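PDB 3RRK: V-type ATPase 116 kDa subunit from Meiothermus ruber, which is the cytoplasmic N-terminal domain of a subunit a homolog and probably serves as part of the stator of a rotary proton-transporting V-type ATPase. Local coordinates for residues E61-E73 with L263-K275. Numbering follows the deposited sequence.
Sequences ELKRWEAVVSQAE and LWTRAKDEVARYK
In the long helical part of this alpha/beta domain, toward the lobe that holds strand 15-21, Trp-65 of helix 56-79 packs as a knob into a hole on helix 224-281 formed by Arg-266, Ala-267, Glu-270 and Tyr-274. The segment axes approach to 8.5 Å at 145°, which makes the pair antiparallel but clearly inclined. Glu-270 supplies the floor of the hole: its CG lies 3.6 Å from the centroid of the six-membered ring of Trp-65 and only 11° off the normal, a CH-pi contact. The bend at chi2 of Glu-270 (-69°) lays its carboxylate nearly parallel to the indole. There Arg-266 NE donates within its guanidinium plane to the anti lone pair of Glu-270 OE2, and the poorly ordered Arg-273 forms a salt bridge to the same oxygen, while Arg-266 also reaches the carbonyls of Phe-90 and Gly-92. The guanidinium of Arg-266 turns one face to the outer rim of the indole, and Ala-267 CB meets the edge at Trp-65 CE3 (3.5 Å). Trp-65 NE1 donates to a water that in turn donates to Tyr-274 OH. An alanine in place of Trp-65 would probably open a gap above Glu-270 and leave this water without its indole donor.

Beside this knob, Val-69 CG2 meets Ala-267 CB (3.4 Å), and Val-271 reciprocates as a knob among Leu-62, Trp-65, Glu-66 and Val-69. Polar links border the apolar seam: Lys-275 NZ forms a salt bridge with Glu-66 OE2 (3.0 Å), and Trp-264 NE1 gives Glu-73 OE2 a nearly straight bond (3.2 Å) in the indole plane. Knobs from both helices meet the definition of knobs-into-holes packing, at a wider crossing than in a classical coiled coil, here in the helical part joining the two alpha/beta lobes.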
loop_
_atom_site.group_PDB
_atom_site.type_symbol
_atom_site.label_atom_id
_atom_site.label_comp_id
_atom_site.label_asym_id
_atom_site.label_seq_id
_atom_site.Cartn_x
_atom_site.Cartn_y
_atom_site.Cartn_z
ATOM N N GLU A 61 -11.413 22.600 -6.345
ATOM C CA GLU A 61 -12.157 21.977 -5.248
ATOM C C GLU A 61 -12.262 20.460 -5.437
ATOM O O GLU A 61 -12.042 19.690 -4.498
ATOM C CB GLU A 61 -13.549 22.615 -5.096
ATOM C CG GLU A 61 -13.525 24.117 -4.747
ATOM C CD GLU A 61 -14.858 24.843 -4.978
ATOM O OE1 GLU A 61 -15.882 24.185 -5.288
ATOM O OE2 GLU A 61 -14.877 26.090 -4.867
ATOM N N LEU A 62 -12.590 20.029 -6.658
ATOM C CA LEU A 62 -12.656 18.611 -6.968
ATOM C C LEU A 62 -11.330 17.951 -6.608
ATOM O O LEU A 62 -11.323 16.943 -5.906
ATOM C CB LEU A 62 -13.005 18.378 -8.443
ATOM C CG LEU A 62 -12.903 16.937 -8.996
ATOM C CD1 LEU A 62 -13.620 15.907 -8.099
ATOM C CD2 LEU A 62 -13.412 16.838 -10.448
ATOM N N LYS A 63 -10.214 18.526 -7.069
ATOM C CA LYS A 63 -8.911 17.929 -6.804
ATOM C C LYS A 63 -8.675 17.803 -5.304
ATOM O O LYS A 63 -8.169 16.782 -4.846
ATOM C CB LYS A 63 -7.771 18.713 -7.465
ATOM C CG LYS A 63 -7.736 18.670 -8.986
ATOM C CD LYS A 63 -7.159 17.365 -9.536
ATOM C CE LYS A 63 -5.651 17.472 -9.778
ATOM N NZ LYS A 63 -5.068 16.214 -10.353
ATOM N N ARG A 64 -9.042 18.826 -4.533
ATOM C CA ARG A 64 -8.856 18.776 -3.072
ATOM C C ARG A 64 -9.738 17.732 -2.380
ATOM O O ARG A 64 -9.307 17.104 -1.396
ATOM C CB ARG A 64 -8.999 20.170 -2.421
ATOM C CG ARG A 64 -7.953 21.170 -2.947
ATOM C CD ARG A 64 -8.321 22.629 -2.683
ATOM N NE ARG A 64 -8.765 22.830 -1.307
ATOM C CZ ARG A 64 -9.266 23.972 -0.861
ATOM N NH1 ARG A 64 -9.387 25.002 -1.689
ATOM N NH2 ARG A 64 -9.641 24.085 0.402
ATOM N N TRP A 65 -10.955 17.531 -2.895
ATOM C CA TRP A 65 -11.837 16.504 -2.332
ATOM C C TRP A 65 -11.327 15.099 -2.631
ATOM O O TRP A 65 -11.463 14.192 -1.813
ATOM C CB TRP A 65 -13.272 16.671 -2.829
ATOM C CG TRP A 65 -14.072 17.673 -2.091
ATOM C CD1 TRP A 65 -14.554 18.853 -2.577
ATOM C CD2 TRP A 65 -14.481 17.607 -0.718
ATOM N NE1 TRP A 65 -15.251 19.523 -1.596
ATOM C CE2 TRP A 65 -15.227 18.776 -0.446
ATOM C CE3 TRP A 65 -14.296 16.667 0.306
ATOM C CZ2 TRP A 65 -15.782 19.040 0.809
ATOM C CZ3 TRP A 65 -14.858 16.921 1.550
ATOM C CH2 TRP A 65 -15.594 18.103 1.789
ATOM N N GLU A 66 -10.742 14.932 -3.814
ATOM C CA GLU A 66 -10.115 13.667 -4.178
ATOM C C GLU A 66 -8.931 13.358 -3.263
ATOM O O GLU A 66 -8.710 12.211 -2.883
ATOM C CB GLU A 66 -9.671 13.695 -5.630
ATOM C CG GLU A 66 -10.821 13.726 -6.627
ATOM C CD GLU A 66 -10.341 13.798 -8.068
ATOM O OE1 GLU A 66 -9.337 14.519 -8.313
ATOM O OE2 GLU A 66 -10.968 13.131 -8.938
ATOM N N ALA A 67 -8.187 14.399 -2.904
ATOM C CA ALA A 67 -7.047 14.279 -1.994
ATOM C C ALA A 67 -7.543 13.902 -0.598
ATOM O O ALA A 67 -6.943 13.058 0.074
ATOM C CB ALA A 67 -6.236 15.593 -1.962
ATOM N N VAL A 68 -8.641 14.518 -0.164
ATOM C CA VAL A 68 -9.301 14.063 1.053
ATOM C C VAL A 68 -9.684 12.577 0.970
ATOM O O VAL A 68 -9.396 11.809 1.878
ATOM C CB VAL A 68 -10.555 14.870 1.387
ATOM C CG1 VAL A 68 -11.180 14.323 2.650
ATOM C CG2 VAL A 68 -10.235 16.341 1.544
ATOM N N VAL A 69 -10.301 12.160 -0.127
ATOM C CA VAL A 69 -10.658 10.749 -0.260
ATOM C C VAL A 69 -9.424 9.856 -0.118
ATOM O O VAL A 69 -9.404 8.897 0.647
ATOM C CB VAL A 69 -11.353 10.444 -1.607
ATOM C CG1 VAL A 69 -11.313 8.950 -1.896
ATOM C CG2 VAL A 69 -12.783 10.971 -1.616
ATOM N N SER A 70 -8.388 10.177 -0.867
ATOM C CA SER A 70 -7.184 9.358 -0.873
ATOM C C SER A 70 -6.444 9.338 0.479
ATOM O O SER A 70 -5.969 8.301 0.910
ATOM C CB SER A 70 -6.275 9.816 -2.006
ATOM O OG SER A 70 -4.920 9.660 -1.654
ATOM N N GLN A 71 -6.368 10.475 1.159
ATOM C CA GLN A 71 -5.693 10.527 2.460
ATOM C C GLN A 71 -6.444 9.812 3.575
ATOM O O GLN A 71 -5.831 9.234 4.475
ATOM C CB GLN A 71 -5.449 11.969 2.892
ATOM C CG GLN A 71 -4.354 12.690 2.157
ATOM C CD GLN A 71 -4.485 14.206 2.287
ATOM O OE1 GLN A 71 -4.223 14.935 1.331
ATOM N NE2 GLN A 71 -4.899 14.684 3.462
ATOM N N ALA A 72 -7.770 9.883 3.543
ATOM C CA ALA A 72 -8.562 9.156 4.521
ATOM C C ALA A 72 -8.440 7.644 4.281
ATOM O O ALA A 72 -8.238 6.886 5.227
ATOM C CB ALA A 72 -10.013 9.606 4.490
ATOM N N GLU A 73 -8.547 7.205 3.026
ATOM C CA GLU A 73 -8.345 5.786 2.726
ATOM C C GLU A 73 -6.995 5.322 3.248
ATOM O O GLU A 73 -6.902 4.361 4.000
ATOM C CB GLU A 73 -8.456 5.496 1.230
ATOM C CG GLU A 73 -9.908 5.344 0.767
ATOM C CD GLU A 73 -10.066 5.163 -0.752
ATOM O OE1 GLU A 73 -9.059 5.281 -1.500
ATOM O OE2 GLU A 73 -11.214 4.906 -1.193
ATOM N N LEU A 263 -15.127 11.650 7.156
ATOM C CA LEU A 263 -14.459 12.475 6.155
ATOM C C LEU A 263 -14.493 11.765 4.814
ATOM O O LEU A 263 -14.811 12.351 3.780
ATOM C CB LEU A 263 -12.996 12.720 6.558
ATOM C CG LEU A 263 -12.835 13.672 7.747
ATOM C CD1 LEU A 263 -11.546 13.405 8.532
ATOM C CD2 LEU A 263 -12.965 15.132 7.305
ATOM N N TRP A 264 -14.152 10.485 4.845
ATOM C CA TRP A 264 -14.121 9.694 3.648
ATOM C C TRP A 264 -15.488 9.759 2.993
ATOM O O TRP A 264 -15.625 9.992 1.780
ATOM C CB TRP A 264 -13.777 8.255 4.006
ATOM C CG TRP A 264 -13.746 7.347 2.821
ATOM C CD1 TRP A 264 -12.716 7.183 1.941
ATOM C CD2 TRP A 264 -14.798 6.475 2.380
ATOM N NE1 TRP A 264 -13.057 6.263 0.982
ATOM C CE2 TRP A 264 -14.329 5.817 1.221
ATOM C CE3 TRP A 264 -16.084 6.184 2.857
ATOM C CZ2 TRP A 264 -15.108 4.881 0.527
ATOM C CZ3 TRP A 264 -16.855 5.253 2.164
ATOM C CH2 TRP A 264 -16.363 4.615 1.014
ATOM N N THR A 265 -16.505 9.574 3.823
ATOM C CA THR A 265 -17.862 9.510 3.349
ATOM C C THR A 265 -18.264 10.824 2.686
ATOM O O THR A 265 -18.652 10.859 1.513
ATOM C CB THR A 265 -18.789 9.130 4.491
ATOM O OG1 THR A 265 -18.399 7.843 4.972
ATOM C CG2 THR A 265 -20.230 9.066 4.030
ATOM N N ARG A 266 -18.147 11.920 3.412
ATOM C CA ARG A 266 -18.474 13.205 2.813
ATOM C C ARG A 266 -17.717 13.433 1.492
ATOM O O ARG A 266 -18.290 13.935 0.520
ATOM C CB ARG A 266 -18.203 14.320 3.814
ATOM C CG ARG A 266 -18.131 15.708 3.228
ATOM C CD ARG A 266 -19.488 16.247 2.867
ATOM N NE ARG A 266 -19.407 17.613 2.353
ATOM C CZ ARG A 266 -19.189 18.690 3.109
ATOM N NH1 ARG A 266 -19.014 18.572 4.434
ATOM N NH2 ARG A 266 -19.136 19.891 2.537
ATOM N N ALA A 267 -16.440 13.042 1.455
ATOM C CA ALA A 267 -15.601 13.301 0.287
ATOM C C ALA A 267 -15.944 12.412 -0.904
ATOM O O ALA A 267 -15.976 12.880 -2.031
ATOM C CB ALA A 267 -14.107 13.218 0.636
ATOM N N LYS A 268 -16.196 11.134 -0.664
ATOM C CA LYS A 268 -16.697 10.266 -1.733
ATOM C C LYS A 268 -17.881 10.896 -2.455
ATOM O O LYS A 268 -17.906 10.922 -3.687
ATOM C CB LYS A 268 -17.082 8.894 -1.194
ATOM C CG LYS A 268 -15.906 7.921 -1.141
ATOM C CD LYS A 268 -15.430 7.621 -2.548
ATOM C CE LYS A 268 -15.008 6.171 -2.718
ATOM N NZ LYS A 268 -14.131 5.995 -3.917
ATOM N N ASP A 269 -18.842 11.428 -1.700
ATOM C CA ASP A 269 -20.018 12.060 -2.303
ATOM C C ASP A 269 -19.677 13.350 -2.995
ATOM O O ASP A 269 -20.302 13.706 -4.003
ATOM C CB ASP A 269 -21.108 12.369 -1.269
ATOM C CG ASP A 269 -21.541 11.149 -0.496
ATOM O OD1 ASP A 269 -21.380 10.018 -1.018
ATOM O OD2 ASP A 269 -22.033 11.329 0.640
ATOM N N GLU A 270 -18.714 14.074 -2.428
ATOM C CA GLU A 270 -18.351 15.365 -2.974
ATOM C C GLU A 270 -17.750 15.178 -4.355
ATOM O O GLU A 270 -18.080 15.903 -5.299
ATOM C CB GLU A 270 -17.388 16.088 -2.042
ATOM C CG GLU A 270 -18.094 16.731 -0.888
ATOM C CD GLU A 270 -18.944 17.891 -1.340
ATOM O OE1 GLU A 270 -18.873 18.241 -2.531
ATOM O OE2 GLU A 270 -19.680 18.457 -0.515
ATOM N N VAL A 271 -16.900 14.169 -4.475
ATOM C CA VAL A 271 -16.266 13.859 -5.740
ATOM C C VAL A 271 -17.293 13.450 -6.813
ATOM O O VAL A 271 -17.282 13.981 -7.929
ATOM C CB VAL A 271 -15.180 12.801 -5.543
ATOM C CG1 VAL A 271 -14.719 12.267 -6.868
ATOM C CG2 VAL A 271 -14.008 13.404 -4.736
ATOM N N ALA A 272 -18.204 12.552 -6.458
ATOM C CA ALA A 272 -19.275 12.148 -7.369
ATOM C C ALA A 272 -20.079 13.343 -7.842
ATOM O O ALA A 272 -20.454 13.445 -9.013
ATOM C CB ALA A 272 -20.196 11.130 -6.703
ATOM N N ARG A 273 -20.349 14.243 -6.915
ATOM C CA ARG A 273 -21.162 15.404 -7.211
ATOM C C ARG A 273 -20.439 16.280 -8.226
ATOM O O ARG A 273 -21.020 16.700 -9.222
ATOM C CB ARG A 273 -21.435 16.155 -5.911
ATOM C CG ARG A 273 -22.200 17.450 -6.024
ATOM C CD ARG A 273 -22.461 17.980 -4.620
ATOM N NE ARG A 273 -22.866 16.891 -3.728
ATOM C CZ ARG A 273 -22.782 16.928 -2.400
ATOM N NH1 ARG A 273 -22.303 18.003 -1.787
ATOM N NH2 ARG A 273 -23.168 15.880 -1.683
ATOM N N TYR A 274 -19.158 16.531 -7.986
ATOM C CA TYR A 274 -18.369 17.349 -8.896
ATOM C C TYR A 274 -18.181 16.695 -10.244
ATOM O O TYR A 274 -18.305 17.351 -11.267
ATOM C CB TYR A 274 -16.993 17.670 -8.301
ATOM C CG TYR A 274 -16.988 18.874 -7.400
ATOM C CD1 TYR A 274 -16.621 20.126 -7.876
ATOM C CD2 TYR A 274 -17.364 18.762 -6.078
ATOM C CE1 TYR A 274 -16.623 21.232 -7.043
ATOM C CE2 TYR A 274 -17.375 19.850 -5.246
ATOM C CZ TYR A 274 -17.002 21.082 -5.724
ATOM O OH TYR A 274 -17.012 22.158 -4.865
ATOM N N LYS A 275 -17.852 15.411 -10.253
ATOM C CA LYS A 275 -17.653 14.712 -11.520
ATOM C C LYS A 275 -18.950 14.685 -12.343
ATOM O O LYS A 275 -18.949 15.022 -13.532
ATOM C CB LYS A 275 -17.082 13.298 -11.316
ATOM C CG LYS A 275 -15.587 13.262 -10.965
ATOM C CD LYS A 275 -14.943 11.911 -11.309
ATOM C CE LYS A 275 -13.545 11.741 -10.707
ATOM N NZ LYS A 275 -12.441 12.447 -11.443
HETATM O O HOH W 1 -16.875 22.017 -1.804
#